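Local coordinates for protein ATP-dependent 6-phosphofructokinase isozyme 2 (Escherichia coli, PDB 3UMO) that catalyses the ATP-dependent phosphorylation of fructose 6-phosphate to fructose 1,6-bisphosphate, the first committing step of glycolysis, working as a magnesium-requiring homodimer of the ribokinase-like PfkB family, at residues A[229-243]-A[272-284]. Numbering follows the deposited sequence.
Sequences GALGVDSENCIQVVP and LEEMVRFGVAAGS. With ATP (adenosine-5'-triphosphate), chain E.
Val241 and Val276 pack where an antiparallel beta-hairpin, strands 230-233 and 238-241, lies on residues 272-284 of helix 272-286 in this ribokinase-like fold. Leu272, Val276 and Val280, four residues apart, line one face of the helix as a row of bumps facing the hairpin. The helix axis runs at 23° to strand 238-241, so the row follows the strand. Each bump has its own hollow. Leu272 fills the one near the turn, where its CD2 lies 3.6 Å from Gly232 O, with Asn237 CB and the Asp234 side chain around it. Val276 points at Gly232, and its CG2 is 3.9 Å from Gly232 CA. A beta carbon on that glycine would run into this methyl. Ile239 reaches toward the helix to meet Val276 tip to tip. Its CG1 sits between the backbone N and the carbonyl carbon (chi1 53°), and CD1 comes to 3.5 Å from Glu273 CA. Val241 wedges between two helix turns: CG2 meets Val276 CG1 at 3.7 Å and rests on Arg277 CG, while CG1 leans on Val280. An alanine in place of Val241 would probably open a gap between Val276 and Val280 and take away the methyl that rests on Arg277 CG. Arg277 is also tied along the helix by a salt bridge to Glu273. Val280 fills the last hollow, bounded by Ala230, Val241 and Pro243. Its two methyls part there, CG2 toward Ala230 CB and CG1 toward the proline ring. Helix 254-267 also touches the helix, Met258 on Val280 and Met262 on Met275. The far end of the contact forms one wall of the ATP pocket. Gly229 O accepts a hydrogen bond from the ribose O3' at 2.7 Å. Pro243 CB abuts Ser284 OG, which takes a hydrogen bond from ATP O2' and donates one to adenine N3, each 3.0 Å long.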
ATOM      1  N   GLY A 229      19.426  -8.243 -18.659  1.00 15.45           N
ATOM      2  CA  GLY A 229      20.631  -9.049 -18.647  1.00 14.96           C
ATOM      3  C   GLY A 229      21.850  -8.289 -18.164  1.00 17.45           C
ATOM      4  O   GLY A 229      21.864  -7.746 -17.063  1.00 16.50           O
ATOM      5  N   ALA A 230      22.891  -8.254 -18.984  1.00 16.22           N
ATOM      6  CA  ALA A 230      24.105  -7.575 -18.561  1.00 16.57           C
ATOM      7  C   ALA A 230      24.955  -7.115 -19.728  1.00 18.17           C
ATOM      8  O   ALA A 230      24.892  -7.664 -20.835  1.00 20.25           O
ATOM      9  CB  ALA A 230      24.918  -8.464 -17.619  1.00 16.64           C
ATOM     10  N   LEU A 231      25.758  -6.091 -19.465  1.00 17.59           N
ATOM     11  CA  LEU A 231      26.740  -5.631 -20.437  1.00 19.96           C
ATOM     12  C   LEU A 231      28.129  -5.845 -19.847  1.00 20.96           C
ATOM     13  O   LEU A 231      28.452  -5.313 -18.781  1.00 26.00           O
ATOM     14  CB  LEU A 231      26.523  -4.155 -20.759  1.00 23.70           C
ATOM     15  CG  LEU A 231      27.423  -3.598 -21.864  1.00 29.61           C
ATOM     16  CD1 LEU A 231      26.607  -3.342 -23.119  1.00 43.92           C
ATOM     17  CD2 LEU A 231      28.120  -2.338 -21.403  1.00 31.82           C
ATOM     18  N   GLY A 232      28.947  -6.635 -20.538  1.00 19.99           N
ATOM     19  CA  GLY A 232      30.288  -6.938 -20.076  1.00 22.22           C
ATOM     20  C   GLY A 232      31.317  -6.216 -20.922  1.00 24.20           C
ATOM     21  O   GLY A 232      31.247  -6.236 -22.153  1.00 23.28           O
ATOM     22  N   VAL A 233      32.268  -5.567 -20.259  1.00 24.56           N
ATOM     23  CA  VAL A 233      33.288  -4.789 -20.954  1.00 32.30           C
ATOM     24  C   VAL A 233      34.699  -5.220 -20.547  1.00 29.66           C
ATOM     25  O   VAL A 233      34.968  -5.453 -19.363  1.00 25.06           O
ATOM     26  CB  VAL A 233      33.085  -3.272 -20.717  1.00 37.84           C
ATOM     27  CG1 VAL A 233      34.261  -2.471 -21.234  1.00 47.72           C
ATOM     28  CG2 VAL A 233      31.798  -2.805 -21.381  1.00 42.55           C
ATOM     29  N   ASP A 234      35.570  -5.340 -21.553  1.00 27.30           N
ATOM     30  CA  ASP A 234      36.975  -5.692 -21.409  1.00 36.45           C
ATOM     31  C   ASP A 234      37.797  -4.577 -22.024  1.00 32.38           C
ATOM     32  O   ASP A 234      37.249  -3.593 -22.518  1.00 31.82           O
ATOM     33  CB  ASP A 234      37.279  -6.946 -22.228  1.00 43.17           C
ATOM     34  CG  ASP A 234      37.566  -8.145 -21.373  1.00 51.77           C
ATOM     35  OD1 ASP A 234      37.796  -7.969 -20.158  1.00 65.80           O
ATOM     36  OD2 ASP A 234      37.569  -9.265 -21.925  1.00 46.19           O
ATOM     37  N   SER A 235      39.114  -4.751 -22.038  1.00 37.72           N
ATOM     38  CA  SER A 235      39.973  -3.844 -22.781  1.00 41.11           C
ATOM     39  C   SER A 235      39.836  -4.133 -24.275  1.00 43.05           C
ATOM     40  O   SER A 235      40.210  -3.311 -25.111  1.00 46.37           O
ATOM     41  CB  SER A 235      41.437  -3.995 -22.348  1.00 45.14           C
ATOM     42  OG  SER A 235      41.947  -5.279 -22.676  1.00 44.95           O
ATOM     43  N   GLU A 236      39.281  -5.299 -24.600  1.00 36.17           N
ATOM     44  CA  GLU A 236      39.198  -5.755 -25.984  1.00 41.85           C
ATOM     45  C   GLU A 236      37.774  -6.033 -26.454  1.00 41.50           C
ATOM     46  O   GLU A 236      37.494  -6.017 -27.654  1.00 42.96           O
ATOM     47  CB  GLU A 236      40.035  -7.023 -26.167  1.00 53.71           C
ATOM     48  CG  GLU A 236      41.511  -6.842 -25.851  1.00 68.32           C
ATOM     49  CD  GLU A 236      42.227  -8.164 -25.665  1.00 79.49           C
ATOM     50  OE1 GLU A 236      41.604  -9.217 -25.924  1.00 81.79           O
ATOM     51  OE2 GLU A 236      43.407  -8.152 -25.255  1.00 83.84           O
ATOM     52  N   ASN A 237      36.869  -6.294 -25.517  1.00 31.38           N
ATOM     53  CA  ASN A 237      35.524  -6.712 -25.894  1.00 34.18           C
ATOM     54  C   ASN A 237      34.398  -5.975 -25.190  1.00 28.93           C
ATOM     55  O   ASN A 237      34.572  -5.408 -24.106  1.00 30.00           O
ATOM     56  CB  ASN A 237      35.352  -8.216 -25.666  1.00 40.71           C
ATOM     57  CG  ASN A 237      36.194  -9.050 -26.609  1.00 50.96           C
ATOM     58  OD1 ASN A 237      37.077  -9.794 -26.180  1.00 54.76           O
ATOM     59  ND2 ASN A 237      35.917  -8.938 -27.903  1.00 53.25           N
ATOM     60  N   CYS A 238      33.230  -6.004 -25.823  1.00 28.05           N
ATOM     61  CA  CYS A 238      32.012  -5.456 -25.249  1.00 29.12           C
ATOM     62  C   CYS A 238      30.871  -6.336 -25.702  1.00 29.96           C
ATOM     63  O   CYS A 238      30.658  -6.518 -26.900  1.00 36.14           O
ATOM     64  CB  CYS A 238      31.770  -4.046 -25.760  1.00 36.49           C
ATOM     65  SG  CYS A 238      30.230  -3.327 -25.158  1.00 43.73           S
ATOM     66  N   ILE A 239      30.137  -6.896 -24.753  1.00 25.83           N
ATOM     67  CA  ILE A 239      29.039  -7.769 -25.120  1.00 30.15           C
ATOM     68  C   ILE A 239      27.832  -7.513 -24.242  1.00 36.14           C
ATOM     69  O   ILE A 239      27.969  -7.179 -23.059  1.00 27.02           O
ATOM     70  CB  ILE A 239      29.426  -9.246 -24.989  1.00 28.33           C
ATOM     71  CG1 ILE A 239      29.984  -9.526 -23.596  1.00 29.72           C
ATOM     72  CG2 ILE A 239      30.436  -9.652 -26.066  1.00 39.44           C
ATOM     73  CD1 ILE A 239      29.661 -10.901 -23.097  1.00 41.41           C
ATOM     74  N   GLN A 240      26.647  -7.658 -24.827  1.00 28.83           N
ATOM     75  CA  GLN A 240      25.437  -7.650 -24.031  1.00 20.13           C
ATOM     76  C   GLN A 240      24.798  -9.021 -24.125  1.00 19.73           C
ATOM     77  O   GLN A 240      24.732  -9.627 -25.203  1.00 21.96           O
ATOM     78  CB  GLN A 240      24.441  -6.560 -24.459  1.00 35.54           C
ATOM     79  CG  GLN A 240      23.189  -6.551 -23.557  1.00 48.39           C
ATOM     80  CD  GLN A 240      22.307  -5.317 -23.704  1.00 51.34           C
ATOM     81  OE1 GLN A 240      22.635  -4.377 -24.433  1.00 51.74           O
ATOM     82  NE2 GLN A 240      21.171  -5.318 -22.994  1.00 32.50           N
ATOM     83  N   VAL A 241      24.342  -9.514 -22.987  1.00 18.50           N
ATOM     84  CA  VAL A 241      23.655 -10.790 -22.944  1.00 17.27           C
ATOM     85  C   VAL A 241      22.295 -10.570 -22.307  1.00 17.74           C
ATOM     86  O   VAL A 241      22.205 -10.021 -21.209  1.00 22.29           O
ATOM     87  CB  VAL A 241      24.454 -11.817 -22.133  1.00 17.58           C
ATOM     88  CG1 VAL A 241      23.637 -13.106 -21.954  1.00 22.27           C
ATOM     89  CG2 VAL A 241      25.773 -12.113 -22.822  1.00 20.31           C
ATOM     90  N   VAL A 242      21.241 -10.987 -23.006  1.00 16.64           N
ATOM     91  CA  VAL A 242      19.871 -10.819 -22.524  1.00 19.78           C
ATOM     92  C   VAL A 242      19.297 -12.189 -22.158  1.00 16.06           C
ATOM     93  O   VAL A 242      19.471 -13.151 -22.905  1.00 22.26           O
ATOM     94  CB  VAL A 242      19.010 -10.158 -23.615  1.00 23.46           C
ATOM     95  CG1 VAL A 242      17.641  -9.730 -23.077  1.00 20.75           C
ATOM     96  CG2 VAL A 242      19.757  -8.959 -24.184  1.00 25.69           C
ATOM     97  N   PRO A 243      18.619 -12.284 -21.000  1.00 18.96           N
ATOM     98  CA  PRO A 243      18.024 -13.561 -20.597  1.00 18.24           C
ATOM     99  C   PRO A 243      16.882 -13.945 -21.525  1.00 18.08           C
ATOM    100  O   PRO A 243      16.324 -13.088 -22.218  1.00 18.26           O
ATOM    101  CB  PRO A 243      17.430 -13.263 -19.209  1.00 22.68           C
ATOM    102  CG  PRO A 243      17.872 -11.895 -18.836  1.00 22.38           C
ATOM    103  CD  PRO A 243      18.277 -11.190 -20.080  1.00 21.19           C
ATOM    104  N   LEU A 272      35.300 -13.532 -21.735  1.00 27.54           N
ATOM    105  CA  LEU A 272      34.343 -12.553 -21.217  1.00 24.43           C
ATOM    106  C   LEU A 272      32.917 -12.985 -21.551  1.00 26.55           C
ATOM    107  O   LEU A 272      32.013 -12.889 -20.716  1.00 27.25           O
ATOM    108  CB  LEU A 272      34.625 -11.165 -21.798  1.00 31.26           C
ATOM    109  CG  LEU A 272      33.660 -10.057 -21.370  1.00 32.51           C
ATOM    110  CD1 LEU A 272      33.890  -9.661 -19.924  1.00 35.98           C
ATOM    111  CD2 LEU A 272      33.781  -8.848 -22.281  1.00 28.03           C
ATOM    112  N   GLU A 273      32.726 -13.475 -22.774  1.00 27.63           N
ATOM    113  CA  GLU A 273      31.416 -13.931 -23.223  1.00 27.75           C
ATOM    114  C   GLU A 273      30.875 -15.073 -22.368  1.00 23.39           C
ATOM    115  O   GLU A 273      29.728 -15.037 -21.919  1.00 27.16           O
ATOM    116  CB  GLU A 273      31.469 -14.356 -24.690  1.00 37.65           C
ATOM    117  CG  GLU A 273      30.202 -15.040 -25.162  1.00 42.19           C
ATOM    118  CD  GLU A 273      29.993 -14.905 -26.654  1.00 52.05           C
ATOM    119  OE1 GLU A 273      30.303 -15.867 -27.390  1.00 49.72           O
ATOM    120  OE2 GLU A 273      29.516 -13.834 -27.089  1.00 47.80           O
ATOM    121  N   GLU A 274      31.712 -16.076 -22.135  1.00 22.09           N
ATOM    122  CA  GLU A 274      31.308 -17.240 -21.361  1.00 24.57           C
ATOM    123  C   GLU A 274      30.980 -16.821 -19.932  1.00 24.53           C
ATOM    124  O   GLU A 274      30.006 -17.289 -19.337  1.00 22.45           O
ATOM    125  CB  GLU A 274      32.424 -18.287 -21.375  1.00 30.90           C
ATOM    126  CG  GLU A 274      32.037 -19.621 -20.771  1.00 47.43           C
ATOM    127  CD  GLU A 274      32.939 -20.751 -21.234  1.00 58.90           C
ATOM    128  OE1 GLU A 274      33.454 -20.675 -22.372  1.00 62.62           O
ATOM    129  OE2 GLU A 274      33.131 -21.713 -20.460  1.00 58.86           O
ATOM    130  N   MET A 275      31.795 -15.913 -19.397  1.00 22.11           N
ATOM    131  CA  MET A 275      31.586 -15.395 -18.051  1.00 21.21           C
ATOM    132  C   MET A 275      30.247 -14.661 -17.913  1.00 22.34           C
ATOM    133  O   MET A 275      29.489 -14.919 -16.980  1.00 22.26           O
ATOM    134  CB  MET A 275      32.737 -14.463 -17.666  1.00 24.75           C
ATOM    135  CG  MET A 275      32.678 -13.979 -16.237  1.00 25.52           C
ATOM    136  SD  MET A 275      33.931 -12.731 -15.925  1.00 30.05           S
ATOM    137  CE  MET A 275      33.297 -11.373 -16.895  1.00 41.77           C
ATOM    138  N   VAL A 276      29.959 -13.744 -18.833  1.00 21.11           N
ATOM    139  CA  VAL A 276      28.723 -12.961 -18.755  1.00 20.16           C
ATOM    140  C   VAL A 276      27.501 -13.836 -19.023  1.00 21.44           C
ATOM    141  O   VAL A 276      26.466 -13.703 -18.358  1.00 18.95           O
ATOM    142  CB  VAL A 276      28.752 -11.730 -19.703  1.00 21.19           C
ATOM    143  CG1 VAL A 276      27.416 -11.001 -19.698  1.00 20.41           C
ATOM    144  CG2 VAL A 276      29.877 -10.770 -19.295  1.00 23.35           C
ATOM    145  N   ARG A 277      27.623 -14.749 -19.981  1.00 19.19           N
ATOM    146  CA  ARG A 277      26.529 -15.667 -20.265  1.00 21.86           C
ATOM    147  C   ARG A 277      26.158 -16.498 -19.041  1.00 24.89           C
ATOM    148  O   ARG A 277      24.986 -16.631 -18.717  1.00 23.68           O
ATOM    149  CB  ARG A 277      26.877 -16.605 -21.415  1.00 24.45           C
ATOM    150  CG  ARG A 277      26.836 -15.967 -22.776  1.00 22.36           C
ATOM    151  CD  ARG A 277      26.922 -17.051 -23.852  1.00 23.65           C
ATOM    152  NE  ARG A 277      27.264 -16.538 -25.177  1.00 43.94           N
ATOM    153  CZ  ARG A 277      26.480 -15.757 -25.914  1.00 62.69           C
ATOM    154  NH1 ARG A 277      25.292 -15.371 -25.461  1.00 68.78           N
ATOM    155  NH2 ARG A 277      26.888 -15.352 -27.109  1.00 67.96           N
ATOM    156  N   PHE A 278      27.160 -17.062 -18.374  1.00 19.77           N
ATOM    157  CA  PHE A 278      26.914 -17.892 -17.205  1.00 23.52           C
ATOM    158  C   PHE A 278      26.370 -17.030 -16.070  1.00 16.67           C
ATOM    159  O   PHE A 278      25.494 -17.459 -15.317  1.00 18.05           O
ATOM    160  CB  PHE A 278      28.198 -18.604 -16.774  1.00 24.50           C
ATOM    161  CG  PHE A 278      27.968 -19.770 -15.858  1.00 21.84           C
ATOM    162  CD1 PHE A 278      27.136 -20.810 -16.240  1.00 26.30           C
ATOM    163  CD2 PHE A 278      28.604 -19.844 -14.626  1.00 21.16           C
ATOM    164  CE1 PHE A 278      26.924 -21.896 -15.404  1.00 26.97           C
ATOM    165  CE2 PHE A 278      28.392 -20.934 -13.780  1.00 20.99           C
ATOM    166  CZ  PHE A 278      27.553 -21.956 -14.171  1.00 26.66           C
ATOM    167  N   GLY A 279      26.874 -15.800 -15.969  1.00 18.39           N
ATOM    168  CA  GLY A 279      26.372 -14.851 -14.985  1.00 18.20           C
ATOM    169  C   GLY A 279      24.892 -14.546 -15.185  1.00 20.06           C
ATOM    170  O   GLY A 279      24.106 -14.566 -14.232  1.00 18.37           O
ATOM    171  N   VAL A 280      24.505 -14.239 -16.420  1.00 15.79           N
ATOM    172  CA  VAL A 280      23.102 -13.977 -16.718  1.00 15.44           C
ATOM    173  C   VAL A 280      22.254 -15.223 -16.472  1.00 18.09           C
ATOM    174  O   VAL A 280      21.148 -15.129 -15.932  1.00 15.95           O
ATOM    175  CB  VAL A 280      22.905 -13.452 -18.162  1.00 15.98           C
ATOM    176  CG1 VAL A 280      21.438 -13.570 -18.598  1.00 16.72           C
ATOM    177  CG2 VAL A 280      23.371 -12.009 -18.247  1.00 18.31           C
ATOM    178  N   ALA A 281      22.774 -16.387 -16.861  1.00 18.15           N
ATOM    179  CA  ALA A 281      22.045 -17.637 -16.641  1.00 16.31           C
ATOM    180  C   ALA A 281      21.740 -17.859 -15.162  1.00 15.98           C
ATOM    181  O   ALA A 281      20.611 -18.204 -14.801  1.00 18.69           O
ATOM    182  CB  ALA A 281      22.803 -18.835 -17.229  1.00 18.14           C
ATOM    183  N   ALA A 282      22.737 -17.655 -14.307  1.00 16.88           N
ATOM    184  CA  ALA A 282      22.543 -17.852 -12.869  1.00 15.56           C
ATOM    185  C   ALA A 282      21.672 -16.764 -12.256  1.00 21.15           C
ATOM    186  O   ALA A 282      20.811 -17.044 -11.413  1.00 17.82           O
ATOM    187  CB  ALA A 282      23.881 -17.922 -12.154  1.00 15.59           C
ATOM    188  N   GLY A 283      21.919 -15.512 -12.644  1.00 15.57           N
ATOM    189  CA  GLY A 283      21.112 -14.409 -12.153  1.00 14.69           C
ATOM    190  C   GLY A 283      19.634 -14.621 -12.469  1.00 18.99           C
ATOM    191  O   GLY A 283      18.764 -14.467 -11.611  1.00 18.05           O
ATOM    192  N   SER A 284      19.350 -14.982 -13.715  1.00 17.38           N
ATOM    193  CA  SER A 284      17.973 -15.180 -14.139  1.00 16.11           C
ATOM    194  C   SER A 284      17.394 -16.482 -13.576  1.00 17.07           C
ATOM    195  O   SER A 284      16.201 -16.558 -13.287  1.00 18.02           O
ATOM    196  CB  SER A 284      17.869 -15.115 -15.664  1.00 16.36           C
ATOM    197  OG  SER A 284      18.236 -13.820 -16.138  1.00 19.20           O
TER
HETATM  198  PG  ATP E 313      20.493  -7.590  -6.392  1.00 17.63           P
HETATM  199  O1G ATP E 313      21.760  -7.322  -5.660  1.00 16.36           O
HETATM  200  O2G ATP E 313      20.079  -8.993  -5.956  1.00 15.88           O
HETATM  201  O3G ATP E 313      19.420  -6.597  -6.107  1.00 19.75           O
HETATM  202  PB  ATP E 313      21.460  -6.539  -8.733  1.00 18.74           P
HETATM  203  O1B ATP E 313      20.597  -5.240  -8.706  1.00 16.74           O
HETATM  204  O2B ATP E 313      22.924  -6.331  -8.294  1.00 17.93           O
HETATM  205  O3B ATP E 313      20.771  -7.725  -7.918  1.00 15.99           O
HETATM  206  PA  ATP E 313      20.480  -7.307 -11.328  1.00 17.07           P
HETATM  207  O1A ATP E 313      19.143  -6.778 -10.898  1.00 16.55           O
HETATM  208  O2A ATP E 313      20.971  -6.715 -12.651  1.00 17.17           O
HETATM  209  O3A ATP E 313      21.548  -7.081 -10.225  1.00 14.62           O
HETATM  210  O5' ATP E 313      20.354  -8.909 -11.416  1.00 18.61           O
HETATM  211  C5' ATP E 313      21.396  -9.644 -11.960  1.00 20.38           C
HETATM  212  C4' ATP E 313      21.062 -10.591 -13.023  1.00 17.33           C
HETATM  213  O4' ATP E 313      19.901 -11.341 -12.607  1.00 15.49           O
HETATM  214  C3' ATP E 313      20.616  -9.922 -14.256  1.00 19.31           C
HETATM  215  O3' ATP E 313      21.680  -9.550 -15.049  1.00 17.19           O
HETATM  216  C2' ATP E 313      19.751 -10.937 -14.881  1.00 20.59           C
HETATM  217  O2' ATP E 313      20.512 -11.939 -15.421  1.00 19.73           O
HETATM  218  C1' ATP E 313      19.034 -11.487 -13.708  1.00 15.43           C
HETATM  219  N9  ATP E 313      17.780 -10.778 -13.461  1.00 16.36           N
HETATM  220  C8  ATP E 313      17.583  -9.800 -12.559  1.00 19.83           C
HETATM  221  N7  ATP E 313      16.287  -9.411 -12.650  1.00 17.30           N
HETATM  222  C5  ATP E 313      15.673 -10.141 -13.604  1.00 18.10           C
HETATM  223  C6  ATP E 313      14.370 -10.176 -14.110  1.00 21.70           C
HETATM  224  N6  ATP E 313      13.306  -9.258 -13.583  1.00 19.59           N
HETATM  225  N1  ATP E 313      14.086 -11.052 -15.090  1.00 16.90           N
HETATM  226  C2  ATP E 313      15.023 -11.881 -15.580  1.00 17.83           C
HETATM  227  N3  ATP E 313      16.274 -11.870 -15.110  1.00 17.78           N
HETATM  228  C4  ATP E 313      16.624 -11.020 -14.129  1.00 17.97           C